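Local coordinates for Phenylalanine/tyrosine ammonia-lyase (Rhodosporidium toruloides, PDB 1Y2M), which catalyses the non-oxidative deamination of L-phenylalanine and L-tyrosine to trans-cinnamate and p-coumarate, releasing ammonium, at residues M169-V173 and L191-L195; V274-A279 and A506-R511; Q414-A419 and V502-A506. All blocks are in the same frame, centred on the assembly; numbering follows the deposited sequence.

Contact 1 of 3, residues M169-V173 and L191-L195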
loop_
_atom_site.group_PDB
_atom_site.type_symbol
_atom_site.label_atom_id
_atom_site.label_comp_id
_atom_site.label_asym_id
_atom_site.label_seq_id
_atom_site.Cartn_x
_atom_site.Cartn_y
_atom_site.Cartn_z
HETATM N N MSE B 169 -20.902 -8.022 -22.900
HETATM C CA MSE B 169 -21.876 -7.903 -23.999
HETATM C C MSE B 169 -23.295 -7.965 -23.477
HETATM O O MSE B 169 -24.163 -7.248 -23.986
HETATM C CB MSE B 169 -21.644 -8.931 -25.094
HETATM C CG MSE B 169 -20.302 -8.712 -25.718
HETATM SE SE MSE B 169 -20.140 -9.766 -27.424
HETATM C CE MSE B 169 -19.773 -11.596 -26.638
ATOM N N THR B 170 -23.542 -8.811 -22.480
ATOM C CA THR B 170 -24.863 -8.996 -21.920
ATOM C C THR B 170 -25.337 -7.688 -21.247
ATOM O O THR B 170 -26.462 -7.190 -21.430
ATOM C CB THR B 170 -24.858 -10.142 -20.888
ATOM O OG1 THR B 170 -24.430 -11.364 -21.517
ATOM C CG2 THR B 170 -26.184 -10.346 -20.298
ATOM N N ILE B 171 -24.459 -7.156 -20.379
ATOM C CA ILE B 171 -24.780 -5.916 -19.629
ATOM C C ILE B 171 -24.912 -4.774 -20.622
ATOM O O ILE B 171 -25.793 -3.939 -20.504
ATOM C CB ILE B 171 -23.707 -5.612 -18.555
ATOM C CG1 ILE B 171 -23.731 -6.693 -17.480
ATOM C CG2 ILE B 171 -23.780 -4.207 -18.032
ATOM C CD1 ILE B 171 -22.503 -6.657 -16.549
ATOM N N ARG B 172 -24.033 -4.746 -21.621
ATOM C CA ARG B 172 -24.093 -3.670 -22.618
ATOM C C ARG B 172 -25.461 -3.661 -23.294
ATOM O O ARG B 172 -26.079 -2.600 -23.419
ATOM C CB ARG B 172 -23.001 -3.827 -23.682
ATOM C CG ARG B 172 -23.116 -2.837 -24.821
ATOM C CD ARG B 172 -23.678 -1.500 -24.276
ATOM N NE ARG B 172 -22.641 -0.589 -24.130
ATOM C CZ ARG B 172 -22.623 0.540 -23.430
ATOM N NH1 ARG B 172 -23.622 1.036 -22.684
ATOM N NH2 ARG B 172 -21.514 1.189 -23.506
ATOM N N VAL B 173 -25.961 -4.823 -23.707
ATOM C CA VAL B 173 -27.275 -4.893 -24.325
ATOM C C VAL B 173 -28.358 -4.392 -23.367
ATOM O O VAL B 173 -29.218 -3.587 -23.738
ATOM C CB VAL B 173 -27.624 -6.312 -24.839
ATOM C CG1 VAL B 173 -29.057 -6.405 -25.285
ATOM C CG2 VAL B 173 -26.669 -6.703 -25.986
ATOM N N LEU B 191 -25.051 -8.066 -30.968
ATOM C CA LEU B 191 -24.438 -8.534 -29.720
ATOM C C LEU B 191 -25.055 -9.822 -29.197
ATOM O O LEU B 191 -24.345 -10.771 -28.785
ATOM C CB LEU B 191 -24.496 -7.429 -28.642
ATOM C CG LEU B 191 -23.652 -6.201 -28.986
ATOM C CD1 LEU B 191 -24.058 -5.026 -28.079
ATOM C CD2 LEU B 191 -22.169 -6.540 -28.864
ATOM N N THR B 192 -26.388 -9.868 -29.184
ATOM C CA THR B 192 -27.015 -11.097 -28.690
ATOM C C THR B 192 -26.743 -12.287 -29.640
ATOM O O THR B 192 -26.559 -13.411 -29.181
ATOM C CB THR B 192 -28.535 -10.906 -28.344
ATOM O OG1 THR B 192 -29.259 -10.582 -29.543
ATOM C CG2 THR B 192 -28.727 -9.804 -27.301
ATOM N N ASN B 193 -26.617 -12.012 -30.926
ATOM C CA ASN B 193 -26.221 -13.081 -31.872
ATOM C C ASN B 193 -24.787 -13.543 -31.628
ATOM O O ASN B 193 -24.527 -14.753 -31.650
ATOM C CB ASN B 193 -26.410 -12.653 -33.304
ATOM C CG ASN B 193 -27.840 -12.702 -33.762
ATOM O OD1 ASN B 193 -28.657 -13.475 -33.240
ATOM N ND2 ASN B 193 -28.154 -11.896 -34.746
ATOM N N PHE B 194 -23.866 -12.633 -31.312
ATOM C CA PHE B 194 -22.533 -13.056 -30.884
ATOM C C PHE B 194 -22.613 -13.944 -29.667
ATOM O O PHE B 194 -21.989 -15.015 -29.604
ATOM C CB PHE B 194 -21.616 -11.877 -30.599
ATOM C CG PHE B 194 -20.876 -11.370 -31.805
ATOM C CD1 PHE B 194 -21.427 -11.412 -33.067
ATOM C CD2 PHE B 194 -19.628 -10.829 -31.649
ATOM C CE1 PHE B 194 -20.694 -10.922 -34.149
ATOM C CE2 PHE B 194 -18.918 -10.346 -32.698
ATOM C CZ PHE B 194 -19.440 -10.397 -33.946
ATOM N N LEU B 195 -23.374 -13.521 -28.659
ATOM C CA LEU B 195 -23.520 -14.358 -27.478
ATOM C C LEU B 195 -24.059 -15.755 -27.820
ATOM O O LEU B 195 -23.546 -16.750 -27.346
ATOM C CB LEU B 195 -24.441 -13.689 -26.417
ATOM C CG LEU B 195 -23.779 -12.489 -25.679
ATOM C CD1 LEU B 195 -24.835 -11.599 -25.045
ATOM C CD2 LEU B 195 -22.798 -12.962 -24.636
#

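Contact 2 of 3, residues V274-A279 and A506-R511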
loop_
_atom_site.group_PDB
_atom_site.type_symbol
_atom_site.label_atom_id
_atom_site.label_comp_id
_atom_site.label_asym_id
_atom_site.label_seq_id
_atom_site.Cartn_x
_atom_site.Cartn_y
_atom_site.Cartn_z
ATOM N N VAL B 274 -17.745 -3.540 -19.010
ATOM C CA VAL B 274 -16.663 -4.501 -18.902
ATOM C C VAL B 274 -16.253 -4.633 -17.436
ATOM O O VAL B 274 -16.165 -5.735 -16.902
ATOM C CB VAL B 274 -15.500 -4.084 -19.777
ATOM C CG1 VAL B 274 -14.343 -5.068 -19.616
ATOM C CG2 VAL B 274 -15.952 -3.946 -21.261
ATOM N N SER B 275 -16.035 -3.510 -16.767
ATOM C CA SER B 275 -15.731 -3.576 -15.333
ATOM C C SER B 275 -16.889 -4.152 -14.531
ATOM O O SER B 275 -16.672 -4.953 -13.612
ATOM C CB SER B 275 -15.346 -2.200 -14.803
ATOM O OG SER B 275 -16.345 -1.269 -15.152
ATOM N N ALA B 276 -18.124 -3.776 -14.866
ATOM C CA ALA B 276 -19.286 -4.373 -14.177
ATOM C C ALA B 276 -19.331 -5.906 -14.396
ATOM O O ALA B 276 -19.697 -6.685 -13.492
ATOM C CB ALA B 276 -20.560 -3.727 -14.633
ATOM N N SER B 277 -19.044 -6.333 -15.617
ATOM C CA SER B 277 -19.018 -7.762 -15.884
ATOM C C SER B 277 -17.991 -8.456 -14.982
ATOM O O SER B 277 -18.277 -9.415 -14.250
ATOM C CB SER B 277 -18.644 -8.019 -17.323
ATOM O OG SER B 277 -18.521 -9.420 -17.477
HETATM N N MSE B 278 -16.745 -8.008 -15.063
HETATM C CA MSE B 278 -15.699 -8.678 -14.278
HETATM C C MSE B 278 -15.949 -8.607 -12.769
HETATM O O MSE B 278 -15.673 -9.575 -12.020
HETATM C CB MSE B 278 -14.312 -8.133 -14.586
HETATM C CG MSE B 278 -13.254 -9.053 -14.063
HETATM SE SE MSE B 278 -11.519 -8.649 -14.887
HETATM C CE MSE B 278 -10.621 -10.464 -14.642
ATOM N N ALA B 279 -16.448 -7.454 -12.334
ATOM C CA ALA B 279 -16.819 -7.245 -10.957
ATOM C C ALA B 279 -17.939 -8.189 -10.503
ATOM O O ALA B 279 -17.916 -8.682 -9.377
ATOM C CB ALA B 279 -17.172 -5.775 -10.707
ATOM N N ALA B 506 -11.865 0.988 -12.341
ATOM C CA ALA B 506 -12.664 -0.158 -11.893
ATOM C C ALA B 506 -12.139 -1.463 -12.487
ATOM O O ALA B 506 -12.128 -2.465 -11.791
ATOM C CB ALA B 506 -14.119 0.014 -12.247
ATOM N N LEU B 507 -11.802 -1.490 -13.785
ATOM C CA LEU B 507 -11.427 -2.764 -14.394
ATOM C C LEU B 507 -10.123 -3.299 -13.781
ATOM O O LEU B 507 -9.944 -4.508 -13.573
ATOM C CB LEU B 507 -11.322 -2.688 -15.924
ATOM C CG LEU B 507 -11.047 -4.073 -16.525
ATOM C CD1 LEU B 507 -12.144 -5.147 -16.257
ATOM C CD2 LEU B 507 -10.852 -3.905 -18.002
ATOM N N ILE B 508 -9.191 -2.373 -13.574
ATOM C CA ILE B 508 -7.894 -2.757 -12.919
ATOM C C ILE B 508 -8.187 -3.292 -11.510
ATOM O O ILE B 508 -7.680 -4.331 -11.071
ATOM C CB ILE B 508 -6.886 -1.641 -12.881
ATOM C CG1 ILE B 508 -6.533 -1.137 -14.289
ATOM C CG2 ILE B 508 -5.595 -2.090 -12.166
ATOM C CD1 ILE B 508 -5.800 0.211 -14.286
ATOM N N SER B 509 -9.018 -2.555 -10.787
ATOM C CA SER B 509 -9.400 -3.042 -9.445
ATOM C C SER B 509 -10.047 -4.451 -9.539
ATOM O O SER B 509 -9.700 -5.351 -8.744
ATOM C CB SER B 509 -10.309 -2.037 -8.734
ATOM O OG SER B 509 -10.399 -2.394 -7.368
ATOM N N ALA B 510 -10.985 -4.640 -10.488
ATOM C CA ALA B 510 -11.676 -5.928 -10.670
ATOM C C ALA B 510 -10.694 -7.073 -10.943
ATOM O O ALA B 510 -10.833 -8.221 -10.459
ATOM C CB ALA B 510 -12.724 -5.811 -11.704
ATOM N N ARG B 511 -9.681 -6.756 -11.757
ATOM C CA ARG B 511 -8.625 -7.712 -12.075
ATOM C C ARG B 511 -7.896 -8.130 -10.834
ATOM O O ARG B 511 -7.639 -9.345 -10.634
ATOM C CB ARG B 511 -7.667 -7.154 -13.117
ATOM C CG ARG B 511 -8.214 -7.177 -14.562
ATOM C CD ARG B 511 -7.344 -6.500 -15.582
ATOM N NE ARG B 511 -5.975 -6.887 -15.334
ATOM C CZ ARG B 511 -4.931 -6.075 -15.216
ATOM N NH1 ARG B 511 -5.027 -4.748 -15.369
ATOM N NH2 ARG B 511 -3.786 -6.630 -14.872
#

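Contact 3 of 3, residues Q414-A419 and V502-A506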
loop_
_atom_site.group_PDB
_atom_site.type_symbol
_atom_site.label_atom_id
_atom_site.label_comp_id
_atom_site.label_asym_id
_atom_site.label_seq_id
_atom_site.Cartn_x
_atom_site.Cartn_y
_atom_site.Cartn_z
ATOM N N GLN B 414 -18.647 6.899 -15.415
ATOM C CA GLN B 414 -17.616 6.938 -14.397
ATOM C C GLN B 414 -17.881 5.787 -13.431
ATOM O O GLN B 414 -18.737 5.911 -12.532
ATOM C CB GLN B 414 -17.655 8.298 -13.699
ATOM C CG GLN B 414 -16.643 8.527 -12.614
ATOM C CD GLN B 414 -15.238 8.627 -13.172
ATOM O OE1 GLN B 414 -14.565 7.620 -13.356
ATOM N NE2 GLN B 414 -14.786 9.855 -13.409
ATOM N N ALA B 415 -17.084 4.756 -13.559
ATOM C CA ALA B 415 -17.414 3.448 -12.929
ATOM C C ALA B 415 -16.956 3.386 -11.457
ATOM O O ALA B 415 -16.486 2.322 -11.023
ATOM C CB ALA B 415 -16.865 2.266 -13.706
ATOM N N ALA B 416 -17.074 4.489 -10.710
ATOM C CA ALA B 416 -16.645 4.536 -9.302
ATOM C C ALA B 416 -17.469 3.589 -8.449
ATOM O O ALA B 416 -16.946 2.915 -7.568
ATOM C CB ALA B 416 -16.679 5.930 -8.777
ATOM N N ALA B 417 -18.731 3.412 -8.781
ATOM C CA ALA B 417 -19.567 2.473 -7.992
ATOM C C ALA B 417 -18.962 1.073 -8.122
ATOM O O ALA B 417 -18.856 0.357 -7.111
ATOM C CB ALA B 417 -20.954 2.479 -8.505
ATOM N N VAL B 418 -18.476 0.723 -9.319
ATOM C CA VAL B 418 -17.909 -0.625 -9.555
ATOM C C VAL B 418 -16.567 -0.738 -8.847
ATOM O O VAL B 418 -16.284 -1.757 -8.192
ATOM C CB VAL B 418 -17.709 -0.951 -11.052
ATOM C CG1 VAL B 418 -17.082 -2.313 -11.209
ATOM C CG2 VAL B 418 -19.018 -0.825 -11.813
ATOM N N ALA B 419 -15.720 0.304 -8.986
ATOM C CA ALA B 419 -14.388 0.251 -8.399
ATOM C C ALA B 419 -14.547 0.104 -6.889
ATOM O O ALA B 419 -13.818 -0.708 -6.260
ATOM C CB ALA B 419 -13.659 1.498 -8.702
ATOM N N VAL B 502 -10.254 12.718 -13.042
ATOM C CA VAL B 502 -10.704 11.637 -12.174
ATOM C C VAL B 502 -11.189 10.512 -13.079
ATOM O O VAL B 502 -11.957 10.727 -14.021
ATOM C CB VAL B 502 -11.745 12.065 -11.133
ATOM C CG1 VAL B 502 -11.089 12.899 -10.005
ATOM C CG2 VAL B 502 -12.891 12.825 -11.756
ATOM N N ASN B 503 -10.749 9.298 -12.767
ATOM C CA ASN B 503 -11.137 8.087 -13.511
ATOM C C ASN B 503 -11.165 6.939 -12.503
ATOM O O ASN B 503 -10.351 6.928 -11.585
ATOM C CB ASN B 503 -10.214 7.801 -14.674
ATOM C CG ASN B 503 -8.753 7.911 -14.284
ATOM O OD1 ASN B 503 -8.154 6.938 -13.841
ATOM N ND2 ASN B 503 -8.175 9.072 -14.528
ATOM N N SER B 504 -12.136 6.028 -12.643
ATOM C CA SER B 504 -12.453 5.059 -11.591
ATOM C C SER B 504 -11.434 3.928 -11.389
ATOM O O SER B 504 -11.390 3.331 -10.259
ATOM C CB SER B 504 -13.825 4.413 -11.778
ATOM O OG SER B 504 -13.790 3.430 -12.779
ATOM N N LEU B 505 -10.753 3.532 -12.470
ATOM C CA LEU B 505 -9.837 2.379 -12.444
ATOM C C LEU B 505 -10.560 1.064 -12.044
ATOM O O LEU B 505 -9.925 0.088 -11.570
ATOM C CB LEU B 505 -8.630 2.641 -11.537
ATOM C CG LEU B 505 -7.834 3.894 -11.859
ATOM C CD1 LEU B 505 -6.768 4.044 -10.775
ATOM C CD2 LEU B 505 -7.260 3.713 -13.274
ATOM N N ALA B 506 -11.865 0.988 -12.341
ATOM C CA ALA B 506 -12.664 -0.158 -11.893
ATOM C C ALA B 506 -12.139 -1.463 -12.487
ATOM O O ALA B 506 -12.128 -2.465 -11.791
ATOM C CB ALA B 506 -14.119 0.014 -12.247
#

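Contact 1 of 3, residues M169-V173 and L191-L195
L191 meets three residues of 169-173. L191 CB takes the V173 methyl CG2 at 3.5 Å, the two side chains running alongside each other head to tail. Branch CD1 lies between V173 CG2 and the aliphatic part of R172, 4.0 Å from R172 CG. Branch CD2 goes instead to the selenomethionine at M169, 4.1 Å from SE. L191 thus packs on M169, R172 and V173, all within about one turn of the facing helix. T192 follows with its methyl: T192 CG2 lies across the V173 isopropyl group, 3.9 Å from CG2, while T192 OG1 bonds to E189 O in its own helix. At F194 it is the methylene that touches, CB being 4.1 Å from M169 SE, and the ring runs on to I199, L255 and I225. L195 closes the walk. Its CD1 comes 3.6 Å from T170 OG1, and its CD2 meets the M169 methyl CE at 3.9 Å. The M169 chain can serve L191, F194 and L195 together because it runs out extended at chi2 (-167°) and then bends at SE (chi3 -78°), swinging CE back over L195. The axes of the two short segments run nearly antiparallel, at 154°, so these contacts form a helix-hairpin interface between 162-176 and 185-197. R166 NH1 reaches across to L195 O, while its backbone O receives the T170 hydroxyl within helix 162-176. The R172 guanidinium leaves the interface for N270 O, on a residue assigned by similarity to cinnamate binding. The chemistry across the segments is accordingly apolar: no hydrogen bond spans them, the T170 and T192 hydroxyls are satisfied within their own helices, and the polar tie from R166 to L195 O lies beside the methyl and selenium contacts.

Contact 2 of 3, residues V274-A279 and A506-R511
D214 OD2 is gripped by two successive backbone N-H groups, a bond from S275 N and a weak one from V274 N, and those same two residues lean on A506 and L507. S275 CB lies 3.6 Å from A506 CB, and these small side chains let the backbones come close, with S275 CA 4.5 Å from L507 CA. V274 CG1 meets the fork of L507, with CD1 at 4.0 Å and CD2 about as near. The selenomethionine at M278 meets the same methyl, its SE standing 3.8 Å from L507 CD1 with the two side chains nearly perpendicular. M278 CG is anti to the backbone N (chi1 -165°) and the chain stays extended beyond it, a course that carries SE on to R511 CG, 3.6 Å away. Behind it, M278 CB packs on A510 CB at 4.0 Å. R511 lends only its aliphatic part here: its guanidinium makes a salt bridge with E480 of the second subunit. The axes lie 18° from parallel, and no hydrogen bond links the segments. Alanine and serine thus allow the close approach, L507 and M278 pack beside it, and the R511 guanidinium is directed to E480 of the second subunit, which probably balances its charge.

Contact 3 of 3, residues Q414-A419 and V502-A506
Q414 reaches V502 through its amide: NE2 donates to V502 O at 3.0 Å, with an N-H...O angle of 162°. The bond is nearly straight at the hydrogen and lies close to the glutamine amide plane, but the donor stands above the V502 carbonyl plane. Torsions explain the reach: CG is anti to the backbone N (chi1 -179°), and a bend at chi2 then turns the amide along 502-504, where OE1 comes 3.5 Å from N503 CA. NE2 is also bonded to T367 OG1 of the third subunit, and Q414 O to R320 NH2 of that subunit. Cutting Q414 back to an alanine is likely to leave V502 O and T367 OG1 of the third subunit without this amide partner and to open a gap beside S504.

With chi1 at 77°, S504 OG folds back toward its own backbone, where it accepts A506 N at 3.1 Å. The same OG is bonded to S210 O. Its CB packs tightly against the start of helix 416-443, 3.3 Å from A415 C, and OG itself lies 3.4 Å from A415 CB. A419 comes in from one turn later, its CB 3.3 Å from S504 O. The A506 methyl also sits over the first turn of 416-443, touching A415 O, V418 CB and A419 N.

S504 to A506 is an ST turn leading into helix 506-560, opposed to the N-terminal turn of 416-443, where A419 N bonds back to A415 O. Q414 also touches A211, which with G213 forms the imidazolinone cross-link of the mature enzyme; together with the third-subunit partners, this is consistent with an ammonia-lyase active site built at subunit junctions.

Overall arrangement
From the N terminus, contact 1 comes first and closes a short loop: 17 residues separate its segments, pairing helix 162-176 with helix 185-197. Contact 2 opens later, in series, and joins the start of helix 273-303 to that of 506-560 across 226 residues. Contact 3 is nested inside that loop, tying the beginning of helix 416-443 to the residues just ahead of 506-560. Contacts 2 and 3 share A506, and their centres lie about 9 Å apart, with V418 CG1 3.5 Å from A279 CB. Contact 1 joins contact 2 through I171 CD1, 3.6 Å from S277 N, but does not touch contact 3.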